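Local structure of putative oxidoreductase molybdopterin-binding subunit (Sulfolobus tokodaii, 4ZOH) at residues Q358-I361 / R362-N365; L389-G392 / K393-Y396; A497-K500 / L501-K504; Q613-A616 / Q617-E621. The protein probably serves as the molybdenum-cofactor-binding subunit of an oxidoreductase of the xanthine dehydrogenase and aldehyde oxidase family, holding a pterin cytosine dinucleotide. All blocks are in the same frame, centred on the assembly; numbering follows the deposited sequence.

Interaction 1 of 4, residues Q358-I361 / R362-N365; sequences QYEI and RLKN
Arg362 reaches back one turn of helix 358-365 and gives a side-chain hydrogen bond to the backbone of Gln358. Arg362 NH1 lies 3.0 Å from Gln358 O. The oxygen sits near the guanidinium plane, but the donor stands above the carbonyl plane, 39° out of it. The Arg362 side chain runs extended from CG to NE, and this carries the head group back along the helix. The packed side holds Tyr359 and Leu363. Leu363 CD1 meets the ring edge, 3.9 Å from Tyr359 CD2. Near the last turn, Ile361 O is gripped twice, by Asn365 N at 3.0 Å and by Asn365 ND2 at 2.8 Å. The two donors come from opposite faces of its plane. The looser side carries Glu360 and Lys364. The Lys364 chain bends at chi3 (-88°) and leads away to Asp269 O. Glu360 OE2 forms a salt bridge with Lys393 of helix 385-401. Arg362 also forms a salt bridge with Glu344 and a hydrogen bond to Asn348, on helix 336-353. A leucine in its place would probably leave Gln358 O without this donor and the Glu344 carboxylate without its mate. The buried guanidinium ties helix 358-365 to helix 336-353 by charge and hydrogen bonding.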
loop_
_atom_site.group_PDB
_atom_site.type_symbol
_atom_site.label_atom_id
_atom_site.label_comp_id
_atom_site.label_asym_id
_atom_site.label_seq_id
_atom_site.Cartn_x
_atom_site.Cartn_y
_atom_site.Cartn_z
ATOM N N GLN A 358 -26.716 19.099 48.848
ATOM C CA GLN A 358 -25.779 18.265 48.061
ATOM C C GLN A 358 -24.399 18.872 47.910
ATOM O O GLN A 358 -23.398 18.124 47.889
ATOM C CB GLN A 358 -26.378 17.862 46.729
ATOM C CG GLN A 358 -26.460 18.943 45.661
ATOM C CD GLN A 358 -27.044 18.382 44.407
ATOM O OE1 GLN A 358 -26.521 17.423 43.830
ATOM N NE2 GLN A 358 -28.151 18.947 43.975
ATOM N N TYR A 359 -24.295 20.221 47.896
ATOM C CA TYR A 359 -22.949 20.810 47.861
ATOM C C TYR A 359 -22.296 20.836 49.269
ATOM O O TYR A 359 -21.052 20.570 49.452
ATOM C CB TYR A 359 -22.938 22.204 47.204
ATOM C CG TYR A 359 -21.645 22.458 46.429
ATOM C CD1 TYR A 359 -21.589 22.283 45.005
ATOM C CD2 TYR A 359 -20.481 22.817 47.096
ATOM C CE1 TYR A 359 -20.383 22.471 44.326
ATOM C CE2 TYR A 359 -19.296 23.015 46.428
ATOM C CZ TYR A 359 -19.267 22.841 45.038
ATOM O OH TYR A 359 -18.067 23.043 44.384
ATOM N N GLU A 360 -23.135 21.135 50.269
ATOM C CA GLU A 360 -22.626 21.295 51.661
ATOM C C GLU A 360 -22.039 19.953 52.173
ATOM O O GLU A 360 -20.931 19.898 52.741
ATOM C CB GLU A 360 -23.739 21.873 52.634
ATOM C CG GLU A 360 -24.028 23.379 52.466
ATOM C CD GLU A 360 -22.832 24.286 52.775
ATOM O OE1 GLU A 360 -22.090 24.019 53.745
ATOM O OE2 GLU A 360 -22.613 25.266 52.030
ATOM N N ILE A 361 -22.758 18.870 51.910
ATOM C CA ILE A 361 -22.276 17.536 52.353
ATOM C C ILE A 361 -20.858 17.235 51.821
ATOM O O ILE A 361 -19.995 16.717 52.582
ATOM C CB ILE A 361 -23.296 16.447 52.025
ATOM C CG1 ILE A 361 -23.133 15.299 53.028
ATOM C CG2 ILE A 361 -23.171 16.051 50.567
ATOM C CD1 ILE A 361 -24.316 14.352 53.036
ATOM N N ARG A 362 -20.578 17.676 50.580
ATOM C CA ARG A 362 -19.276 17.459 49.997
ATOM C C ARG A 362 -18.203 18.354 50.633
ATOM O O ARG A 362 -17.051 17.919 50.867
ATOM C CB ARG A 362 -19.351 17.573 48.413
ATOM C CG ARG A 362 -20.269 16.536 47.749
ATOM C CD ARG A 362 -20.390 16.702 46.205
ATOM N NE ARG A 362 -20.852 15.448 45.619
ATOM C CZ ARG A 362 -22.107 15.005 45.639
ATOM N NH1 ARG A 362 -23.102 15.741 46.159
ATOM N NH2 ARG A 362 -22.390 13.816 45.115
ATOM N N LEU A 363 -18.552 19.623 50.885
ATOM C CA LEU A 363 -17.625 20.527 51.589
ATOM C C LEU A 363 -17.381 19.998 53.012
ATOM O O LEU A 363 -16.266 20.161 53.501
ATOM C CB LEU A 363 -18.116 21.988 51.647
ATOM C CG LEU A 363 -18.119 22.748 50.317
ATOM C CD1 LEU A 363 -18.994 23.964 50.503
ATOM C CD2 LEU A 363 -16.708 23.107 49.890
ATOM N N LYS A 364 -18.405 19.358 53.611
ATOM C CA LYS A 364 -18.292 18.790 54.957
ATOM C C LYS A 364 -17.250 17.630 55.005
ATOM O O LYS A 364 -16.315 17.638 55.866
ATOM C CB LYS A 364 -19.659 18.377 55.527
ATOM C CG LYS A 364 -19.531 17.805 56.950
ATOM C CD LYS A 364 -20.807 17.749 57.756
ATOM C CE LYS A 364 -20.996 19.072 58.506
ATOM N NZ LYS A 364 -22.366 19.286 59.066
ATOM N N ASN A 365 -17.357 16.704 54.027
ATOM C CA ASN A 365 -16.586 15.455 54.013
ATOM C C ASN A 365 -15.292 15.441 53.273
ATOM O O ASN A 365 -14.516 14.517 53.424
ATOM C CB ASN A 365 -17.469 14.339 53.547
ATOM C CG ASN A 365 -18.580 14.042 54.537
ATOM O OD1 ASN A 365 -18.332 13.463 55.589
ATOM N ND2 ASN A 365 -19.798 14.385 54.191
#

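Interaction 2 of 4, residues L389-G392 / K393-Y396; sequences LEIG and KKYY
Gly392 O takes two backbone hydrogen bonds from the next turn of helix 385-401. Tyr396 N, the i+4 donor, lies 3.2 Å from Gly392 O, and Tyr395 N adds a weak bond. One turn earlier, Lys393 N bonds to Leu389 O at 2.9 Å and more weakly to Glu390 O. Van der Waals contacts form the second group. Lys394 has CG between its backbone N and carbonyl carbon (chi1 77°), which turns the chain back over the preceding turn. Lys394 CG comes 3.2 Å from Ile391 O, and Lys394 NZ ends 3.9 Å from Ile391 CA. The Tyr395 ring turns an edge to Gly392 O, with Tyr395 CD2 4.0 Å from Gly392 O. Its ring also stacks with Tyr654. Leu389 packs on Leu363 and on Val570 of strand 568-577. Polar and charged ends make the third group. Glu390 OE1 and Lys393 NZ are 5.0 Å apart, too far to touch. The Lys393 amine is already taken up by helix 358-365. The Tyr396 OH bonds to Asp357 OD1. Within this stretch the backbone bonds hold the turns together, while the charged and phenolic ends of Lys393 and Tyr396 tie the helix to its neighbours.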
loop_
_atom_site.group_PDB
_atom_site.type_symbol
_atom_site.label_atom_id
_atom_site.label_comp_id
_atom_site.label_asym_id
_atom_site.label_seq_id
_atom_site.Cartn_x
_atom_site.Cartn_y
_atom_site.Cartn_z
ATOM N N LEU A 389 -13.435 22.832 45.370
ATOM C CA LEU A 389 -14.861 22.856 45.654
ATOM C C LEU A 389 -15.395 24.281 46.002
ATOM O O LEU A 389 -16.541 24.613 45.622
ATOM C CB LEU A 389 -15.188 21.899 46.794
ATOM C CG LEU A 389 -15.211 20.400 46.549
ATOM C CD1 LEU A 389 -15.252 19.683 47.909
ATOM C CD2 LEU A 389 -16.450 20.037 45.759
ATOM N N GLU A 390 -14.575 25.110 46.679
ATOM C CA GLU A 390 -15.007 26.504 47.014
ATOM C C GLU A 390 -15.167 27.258 45.702
ATOM O O GLU A 390 -16.199 27.854 45.464
ATOM C CB GLU A 390 -14.046 27.259 47.959
ATOM C CG GLU A 390 -13.704 26.573 49.302
ATOM C CD GLU A 390 -14.743 26.752 50.427
ATOM O OE1 GLU A 390 -15.980 26.778 50.194
ATOM O OE2 GLU A 390 -14.313 26.849 51.589
ATOM N N ILE A 391 -14.177 27.132 44.811
ATOM C CA ILE A 391 -14.273 27.716 43.471
ATOM C C ILE A 391 -15.567 27.265 42.779
ATOM O O ILE A 391 -16.260 28.047 42.120
ATOM C CB ILE A 391 -13.031 27.383 42.598
ATOM C CG1 ILE A 391 -11.817 28.192 43.063
ATOM C CG2 ILE A 391 -13.320 27.666 41.122
ATOM C CD1 ILE A 391 -10.444 27.630 42.676
ATOM N N GLY A 392 -15.902 25.989 42.915
ATOM C CA GLY A 392 -17.067 25.478 42.206
ATOM C C GLY A 392 -18.404 25.808 42.774
ATOM O O GLY A 392 -19.451 25.672 42.073
ATOM N N LYS A 393 -18.418 26.158 44.074
ATOM C CA LYS A 393 -19.695 26.591 44.729
ATOM C C LYS A 393 -20.370 27.808 44.012
ATOM O O LYS A 393 -21.607 27.891 43.913
ATOM C CB LYS A 393 -19.465 26.909 46.216
ATOM C CG LYS A 393 -20.777 26.891 47.013
ATOM C CD LYS A 393 -20.458 27.247 48.448
ATOM C CE LYS A 393 -21.573 26.951 49.426
ATOM N NZ LYS A 393 -20.901 26.847 50.777
ATOM N N LYS A 394 -19.532 28.738 43.531
ATOM C CA LYS A 394 -20.029 29.927 42.842
ATOM C C LYS A 394 -20.941 29.505 41.658
ATOM O O LYS A 394 -22.032 30.048 41.557
ATOM C CB LYS A 394 -18.908 30.980 42.562
ATOM C CG LYS A 394 -17.919 30.748 41.418
ATOM C CD LYS A 394 -16.621 31.576 41.490
ATOM C CE LYS A 394 -16.000 31.628 42.896
ATOM N NZ LYS A 394 -14.493 31.595 42.909
ATOM N N TYR A 395 -20.577 28.452 40.882
ATOM C CA TYR A 395 -21.450 27.920 39.778
ATOM C C TYR A 395 -22.648 27.168 40.283
ATOM O O TYR A 395 -23.693 27.167 39.657
ATOM C CB TYR A 395 -20.680 27.024 38.792
ATOM C CG TYR A 395 -19.476 27.733 38.198
ATOM C CD1 TYR A 395 -19.597 28.574 37.055
ATOM C CD2 TYR A 395 -18.205 27.588 38.791
ATOM C CE1 TYR A 395 -18.467 29.238 36.547
ATOM C CE2 TYR A 395 -17.099 28.259 38.290
ATOM C CZ TYR A 395 -17.240 29.058 37.169
ATOM O OH TYR A 395 -16.104 29.668 36.722
ATOM N N TYR A 396 -22.510 26.512 41.433
ATOM C CA TYR A 396 -23.637 25.788 42.030
ATOM C C TYR A 396 -24.732 26.783 42.448
ATOM O O TYR A 396 -25.926 26.564 42.199
ATOM C CB TYR A 396 -23.141 25.058 43.308
ATOM C CG TYR A 396 -24.260 24.391 44.073
ATOM C CD1 TYR A 396 -24.966 23.311 43.518
ATOM C CD2 TYR A 396 -24.611 24.814 45.360
ATOM C CE1 TYR A 396 -25.988 22.670 44.221
ATOM C CE2 TYR A 396 -25.658 24.170 46.068
ATOM C CZ TYR A 396 -26.312 23.103 45.497
ATOM O OH TYR A 396 -27.337 22.491 46.164
#

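Interaction 3 of 4, residues A497-K500 / L501-K504; sequences ASQK and LKDK
Ala497 O accepts a hydrogen bond from Leu501 N at 3.0 Å, the first of four i to i+4 bonds in this part of helix 486-512, which is amphipathic over this stretch. The Ala497 methyl group packs on Ala556 of strand 553-559. Ser498 O takes Lys502 N at 2.9 Å in the same way. The Ser498 hydroxyl is used within the helix too, bonded to Val494 O one turn back, and the residue packs against Ala454 and Val457 of helix 446-458. Gln499 makes the polar side-chain contact. Its CG is anti to the backbone N, and a bend at chi2 (55°) brings the amide round to Asp503. Gln499 NE2 lies 2.7 Å from Asp503 OD2, but the N-H points poorly at the oxygen and the bond is weak. The amide and carboxylate planes are turned 51° from each other. The aliphatic part of Lys502 passes beside the same amide, with Lys502 CD 4.0 Å from Gln499 NE2. A leucine in place of Gln499 would probably leave the Asp503 carboxylate without this amide donor and free it to turn. The bent Lys500 chain ends at a weak hydrogen bond from NZ to Thr555 O and packs on Thr554 and Ala556, while Lys500 O accepts from Lys504 N at 3.0 Å. The buried face continues at Leu501, which fits against Ile425 and Val427 of strand 420-427, so the helix is covered by both strand and helix on its inner side. Asp503 N meets Gln499 O at 2.8 Å, with an N-H...O angle of 178°.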
loop_
_atom_site.group_PDB
_atom_site.type_symbol
_atom_site.label_atom_id
_atom_site.label_comp_id
_atom_site.label_asym_id
_atom_site.label_seq_id
_atom_site.Cartn_x
_atom_site.Cartn_y
_atom_site.Cartn_z
ATOM N N ALA A 497 13.898 13.406 25.293
ATOM C CA ALA A 497 14.627 13.163 24.046
ATOM C C ALA A 497 14.994 14.472 23.457
ATOM O O ALA A 497 16.091 14.619 22.913
ATOM C CB ALA A 497 13.785 12.374 23.063
ATOM N N SER A 498 14.062 15.434 23.516
ATOM C CA SER A 498 14.341 16.776 22.955
ATOM C C SER A 498 15.523 17.413 23.694
ATOM O O SER A 498 16.364 18.020 23.077
ATOM C CB SER A 498 13.096 17.657 23.092
ATOM O OG SER A 498 12.039 17.083 22.364
ATOM N N GLN A 499 15.546 17.247 25.028
ATOM C CA GLN A 499 16.616 17.809 25.884
ATOM C C GLN A 499 17.974 17.183 25.479
ATOM O O GLN A 499 18.937 17.932 25.212
ATOM C CB GLN A 499 16.290 17.629 27.400
ATOM C CG GLN A 499 17.323 18.314 28.359
ATOM C CD GLN A 499 17.517 19.821 28.050
ATOM O OE1 GLN A 499 16.538 20.576 27.921
ATOM N NE2 GLN A 499 18.767 20.240 27.862
ATOM N N LYS A 500 18.014 15.838 25.338
ATOM C CA LYS A 500 19.224 15.123 24.858
ATOM C C LYS A 500 19.697 15.700 23.534
ATOM O O LYS A 500 20.898 15.931 23.360
ATOM C CB LYS A 500 19.000 13.619 24.666
ATOM C CG LYS A 500 18.882 12.791 25.935
ATOM C CD LYS A 500 19.579 11.444 25.705
ATOM C CE LYS A 500 19.053 10.349 26.617
ATOM N NZ LYS A 500 17.918 9.655 25.953
ATOM N N LEU A 501 18.752 15.943 22.616
ATOM C CA LEU A 501 19.088 16.542 21.331
ATOM C C LEU A 501 19.710 17.936 21.505
ATOM O O LEU A 501 20.694 18.245 20.859
ATOM C CB LEU A 501 17.893 16.590 20.329
ATOM C CG LEU A 501 18.263 17.344 19.047
ATOM C CD1 LEU A 501 19.433 16.701 18.270
ATOM C CD2 LEU A 501 17.057 17.554 18.163
ATOM N N LYS A 502 19.106 18.758 22.351
ATOM C CA LYS A 502 19.586 20.130 22.576
ATOM C C LYS A 502 21.013 20.109 23.191
ATOM O O LYS A 502 21.909 20.817 22.717
ATOM C CB LYS A 502 18.606 20.849 23.506
ATOM C CG LYS A 502 18.832 22.357 23.654
ATOM C CD LYS A 502 18.099 22.880 24.868
ATOM C CE LYS A 502 18.464 24.330 25.135
ATOM N NZ LYS A 502 18.009 24.728 26.495
ATOM N N ASP A 503 21.192 19.282 24.222
ATOM C CA ASP A 503 22.502 19.049 24.825
ATOM C C ASP A 503 23.544 18.636 23.819
ATOM O O ASP A 503 24.710 19.079 23.909
ATOM C CB ASP A 503 22.456 17.987 25.939
ATOM C CG ASP A 503 21.606 18.406 27.102
ATOM O OD1 ASP A 503 21.187 17.510 27.898
ATOM O OD2 ASP A 503 21.323 19.634 27.196
ATOM N N LYS A 504 23.139 17.801 22.858
ATOM C CA LYS A 504 24.077 17.351 21.818
ATOM C C LYS A 504 24.382 18.461 20.838
ATOM O O LYS A 504 25.531 18.596 20.390
ATOM C CB LYS A 504 23.575 16.093 21.117
ATOM C CG LYS A 504 24.670 15.179 20.563
ATOM C CD LYS A 504 24.226 13.712 20.641
ATOM C CE LYS A 504 22.813 13.526 20.063
ATOM N NZ LYS A 504 21.846 12.872 20.984
#

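Interaction 4 of 4, residues Q613-A616 / Q617-E621; sequences QGMA and QALLE
Ala616 O receives two hydrogen bonds where helix 600-619 ends. Leu620 N lies 2.6 Å and Glu621 N 2.7 Å from Ala616 O, and they reach the oxygen from opposite faces of its plane. Glu621 then folds back along the last turn. Its CG is anti to its own carbonyl carbon (chi1 -80°) and the chain beyond is extended, which brings Glu621 OE2 to 3.3 Å from Ala616 CB. On another side of the turn, Met615 CG touches Leu619 CD1 at 3.8 Å. A water joins the two segments by donating to Gln613 O and, at 2.7 Å, to Glu621 OE1. This is a helix C-terminus, with Leu620 the first residue to leave helical geometry. The i to i+4 bonds run up to it, from Gln617 N to Gln613 O at 2.9 Å and from Leu619 N to Met615 O at 2.8 Å. Further out, beyond the two segments, Glu621 OE2 forms a salt bridge with a basic side chain of a neighbouring subunit. Leu619 packs on Val583 and Val585 of strand 583-593, and Ala618 on Ile682 and Ile683 of helix 673-688. Gln613 bonds through OE1 to Arg332, and its side chain lies about 6 Å from the bound pterin cytosine dinucleotide.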
loop_
_atom_site.group_PDB
_atom_site.type_symbol
_atom_site.label_atom_id
_atom_site.label_comp_id
_atom_site.label_asym_id
_atom_site.label_seq_id
_atom_site.Cartn_x
_atom_site.Cartn_y
_atom_site.Cartn_z
ATOM N N GLN A 613 -20.189 11.124 26.693
ATOM C CA GLN A 613 -20.289 9.644 26.973
ATOM C C GLN A 613 -20.897 9.344 28.377
ATOM O O GLN A 613 -21.851 8.592 28.498
ATOM C CB GLN A 613 -18.920 8.960 26.742
ATOM C CG GLN A 613 -18.757 8.693 25.251
ATOM C CD GLN A 613 -17.339 8.282 24.955
ATOM O OE1 GLN A 613 -16.402 8.755 25.598
ATOM N NE2 GLN A 613 -17.168 7.361 24.003
ATOM N N GLY A 614 -20.387 10.037 29.398
ATOM C CA GLY A 614 -20.897 9.845 30.791
ATOM C C GLY A 614 -22.383 10.192 30.883
ATOM O O GLY A 614 -23.147 9.453 31.504
ATOM N N MET A 615 -22.818 11.270 30.184
ATOM C CA MET A 615 -24.250 11.661 30.184
ATOM C C MET A 615 -25.088 10.620 29.469
ATOM O O MET A 615 -26.226 10.302 29.868
ATOM C CB MET A 615 -24.375 13.026 29.489
ATOM C CG MET A 615 -25.805 13.372 29.113
ATOM S SD MET A 615 -26.013 14.919 28.171
ATOM C CE MET A 615 -24.510 15.712 28.726
ATOM N N ALA A 616 -24.555 10.133 28.344
ATOM C CA ALA A 616 -25.264 9.132 27.516
ATOM C C ALA A 616 -25.470 7.786 28.339
ATOM O O ALA A 616 -26.502 7.102 28.183
ATOM C CB ALA A 616 -24.446 8.828 26.268
ATOM N N GLN A 617 -24.464 7.415 29.140
ATOM C CA GLN A 617 -24.605 6.226 30.034
ATOM C C GLN A 617 -25.790 6.439 31.032
ATOM O O GLN A 617 -26.693 5.541 31.161
ATOM C CB GLN A 617 -23.295 5.952 30.824
ATOM C CG GLN A 617 -23.465 4.693 31.719
ATOM C CD GLN A 617 -22.279 4.187 32.493
ATOM O OE1 GLN A 617 -21.188 4.808 32.602
ATOM N NE2 GLN A 617 -22.497 3.016 33.098
ATOM N N ALA A 618 -25.811 7.623 31.675
ATOM C CA ALA A 618 -26.930 8.036 32.592
ATOM C C ALA A 618 -28.276 8.037 31.888
ATOM O O ALA A 618 -29.274 7.474 32.397
ATOM C CB ALA A 618 -26.671 9.421 33.212
ATOM N N LEU A 619 -28.301 8.569 30.678
ATOM C CA LEU A 619 -29.612 8.881 30.049
ATOM C C LEU A 619 -30.008 8.044 28.862
ATOM O O LEU A 619 -31.179 8.050 28.515
ATOM C CB LEU A 619 -29.700 10.374 29.635
ATOM C CG LEU A 619 -29.430 11.443 30.678
ATOM C CD1 LEU A 619 -29.481 12.829 29.965
ATOM C CD2 LEU A 619 -30.456 11.275 31.846
ATOM N N LEU A 620 -29.065 7.402 28.171
ATOM C CA LEU A 620 -29.461 6.782 26.878
ATOM C C LEU A 620 -29.062 5.333 26.761
ATOM O O LEU A 620 -29.889 4.509 26.404
ATOM C CB LEU A 620 -28.879 7.554 25.665
ATOM C CG LEU A 620 -29.371 8.988 25.352
ATOM C CD1 LEU A 620 -28.349 9.754 24.506
ATOM C CD2 LEU A 620 -30.681 8.880 24.594
ATOM N N GLU A 621 -27.790 5.064 27.010
ATOM C CA GLU A 621 -27.189 3.803 26.600
ATOM C C GLU A 621 -27.437 2.658 27.593
ATOM O O GLU A 621 -27.621 2.916 28.771
ATOM C CB GLU A 621 -25.692 4.042 26.459
ATOM C CG GLU A 621 -25.443 4.724 25.091
ATOM C CD GLU A 621 -24.018 5.182 24.907
ATOM O OE1 GLU A 621 -23.088 4.524 25.379
ATOM O OE2 GLU A 621 -23.802 6.283 24.331
HETATM O O HOH W 1 -21.455 5.814 27.033
#

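How the interactions relate
The four contacts follow one another along the chain, each within a single helix: 358-365, 385-401, 486-512 and 600-619. Interactions 1 and 2 are neighbours, with centres 11 Å apart. They touch through a salt bridge and a probable hydrogen bond between Tyr359 OH and Leu389 O. Interaction 4 lies 25 Å from interaction 1 and 24 Å from interaction 2, centre to centre, and touches neither. Interaction 3 stands apart, 43 to 48 Å from the others, on the opposite side of the chain's centre from interaction 4. Interactions 1 and 2 thus join the two molybdopterin cofactor-binding regions far out from the chain's centre, interaction 4 lies near the cofactor, and interaction 3 belongs to a remote part of the subunit.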